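Local coordinates for uncharacterized protein (Magnetospirillum magneticum, PDB 3BHW) that probably belongs to a type 1 BREX phage-exclusion system, which blocks replication of phage DNA without degrading it, at residues Asp103-Asp106 / Leu107-Asp111. Residues are numbered along the deposited sequence; the frame is centred on the assembly and turned at random.
Sequences DFLD and LVVRD
Arg110 and Asp106, one turn apart on helix 99-112, lie alongside each other and are joined by a salt bridge between NH2 and OD1, close to a place where the helix widens. Followed outward, Arg110 starts with CB beside two backbone oxygens, 3.6 Å from Leu105 O and equally near Asp106 O. The chain runs on extended and then bends at chi3 (-53°), which turns the guanidinium back over the preceding turn. CD passes Asp106 O at van der Waals range, and Arg110 NE gives Asp106 O a weak hydrogen bond of 3.4 Å. At the end of the chain, Arg110 NH2 meets Asp106 OD1 at 3.0 Å. The carboxylate oxygen lies almost level with the guanidinium, beside its rim, yet is approached on its anti side, and the two flat groups stand at 90° to each other. Arg195 extends the cluster: its NE forms a salt bridge to the same OD1, and its O accepts from Arg110 NH2.

The backbone beneath is a worked example of a pi-type turn. Phe104 O accepts from Val109 N at 3.0 Å, in the carbonyl plane, and also from Val108 N, which lies above that plane. Arg110 N likewise reaches back five residues, to Leu105 O, at 2.9 Å. Asp106 O is thus left without the usual helical bond from Arg110 N; a water donates to Asp106 O at 2.8 Å and links it weakly to Asp111 N.

On the buried side, Val109 CG2 lies 4.1 Å above one face of the Phe104 ring, towards its rim, while Trp125 meets that ring edge-to-face. Back at the polar face, OD1 of Asp106 takes Arg110 and Arg195 together, which probably stabilises its negative charge and links helix 99-112 to helix 191-197.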
loop_
_atom_site.group_PDB
_atom_site.type_symbol
_atom_site.label_atom_id
_atom_site.label_comp_id
_atom_site.label_asym_id
_atom_site.label_seq_id
_atom_site.Cartn_x
_atom_site.Cartn_y
_atom_site.Cartn_z
ATOM N N ASP A 103 -4.758 9.334 2.078
ATOM C CA ASP A 103 -5.798 10.363 2.070
ATOM C C ASP A 103 -7.093 9.827 1.429
ATOM O O ASP A 103 -8.182 10.222 1.833
ATOM C CB ASP A 103 -5.345 11.683 1.383
ATOM C CG ASP A 103 -4.509 12.562 2.289
ATOM O OD1 ASP A 103 -4.153 12.116 3.403
ATOM O OD2 ASP A 103 -4.223 13.722 1.875
ATOM N N PHE A 104 -6.972 8.923 0.450
ATOM C CA PHE A 104 -8.181 8.278 -0.088
ATOM C C PHE A 104 -8.960 7.570 1.047
ATOM O O PHE A 104 -10.190 7.734 1.184
ATOM C CB PHE A 104 -7.839 7.313 -1.235
ATOM C CG PHE A 104 -9.046 6.877 -2.039
ATOM C CD1 PHE A 104 -10.013 7.790 -2.417
ATOM C CD2 PHE A 104 -9.233 5.522 -2.350
ATOM C CE1 PHE A 104 -11.139 7.384 -3.177
ATOM C CE2 PHE A 104 -10.368 5.091 -3.080
ATOM C CZ PHE A 104 -11.323 6.041 -3.500
ATOM N N LEU A 105 -8.226 6.842 1.875
ATOM C CA LEU A 105 -8.753 6.056 2.955
ATOM C C LEU A 105 -9.317 7.015 3.984
ATOM O O LEU A 105 -10.493 6.908 4.289
ATOM C CB LEU A 105 -7.635 5.221 3.545
ATOM C CG LEU A 105 -7.233 4.117 2.580
ATOM C CD1 LEU A 105 -5.808 3.581 2.902
ATOM C CD2 LEU A 105 -8.281 3.022 2.612
ATOM N N ASP A 106 -8.507 7.998 4.405
ATOM C CA ASP A 106 -8.834 8.924 5.455
ATOM C C ASP A 106 -10.019 9.824 5.158
ATOM O O ASP A 106 -10.832 10.047 6.014
ATOM C CB ASP A 106 -7.601 9.836 5.673
ATOM C CG ASP A 106 -7.670 10.660 6.991
ATOM O OD1 ASP A 106 -8.296 10.221 7.968
ATOM O OD2 ASP A 106 -7.036 11.694 7.077
ATOM N N LEU A 107 -10.040 10.414 3.963
ATOM C CA LEU A 107 -11.014 11.462 3.647
ATOM C C LEU A 107 -12.207 10.986 2.844
ATOM O O LEU A 107 -13.148 11.751 2.730
ATOM C CB LEU A 107 -10.339 12.556 2.857
ATOM C CG LEU A 107 -9.042 13.022 3.529
ATOM C CD1 LEU A 107 -8.420 14.026 2.640
ATOM C CD2 LEU A 107 -9.211 13.614 4.894
ATOM N N VAL A 108 -12.154 9.780 2.260
ATOM C CA VAL A 108 -13.270 9.262 1.434
ATOM C C VAL A 108 -13.789 7.912 1.939
ATOM O O VAL A 108 -14.974 7.746 2.301
ATOM C CB VAL A 108 -12.869 9.164 -0.093
ATOM C CG1 VAL A 108 -14.084 8.812 -0.944
ATOM C CG2 VAL A 108 -12.222 10.467 -0.605
ATOM N N VAL A 109 -12.921 6.917 1.944
ATOM C CA VAL A 109 -13.379 5.588 2.394
ATOM C C VAL A 109 -13.943 5.622 3.811
ATOM O O VAL A 109 -15.026 5.069 4.043
ATOM C CB VAL A 109 -12.288 4.512 2.212
ATOM C CG1 VAL A 109 -12.818 3.126 2.577
ATOM C CG2 VAL A 109 -11.724 4.617 0.817
ATOM N N ARG A 110 -13.254 6.283 4.733
ATOM C CA ARG A 110 -13.775 6.297 6.101
ATOM C C ARG A 110 -15.229 6.803 6.132
ATOM O O ARG A 110 -16.050 6.200 6.748
ATOM C CB ARG A 110 -12.915 7.224 6.960
ATOM C CG ARG A 110 -13.373 7.312 8.416
ATOM C CD ARG A 110 -12.741 8.503 9.112
ATOM N NE ARG A 110 -11.287 8.497 8.970
ATOM C CZ ARG A 110 -10.494 7.648 9.606
ATOM N NH1 ARG A 110 -11.014 6.759 10.452
ATOM N NH2 ARG A 110 -9.192 7.685 9.401
ATOM N N ASP A 111 -15.545 7.915 5.458
ATOM C CA ASP A 111 -16.892 8.484 5.552
ATOM C C ASP A 111 -17.946 7.647 4.843
ATOM O O ASP A 111 -19.121 7.695 5.194
ATOM C CB ASP A 111 -16.933 9.930 5.037
ATOM C CG ASP A 111 -17.885 10.815 5.865
ATOM O OD1 ASP A 111 -17.881 10.707 7.101
ATOM O OD2 ASP A 111 -18.626 11.604 5.292
HETATM O O HOH W 1 -13.604 9.955 5.522
#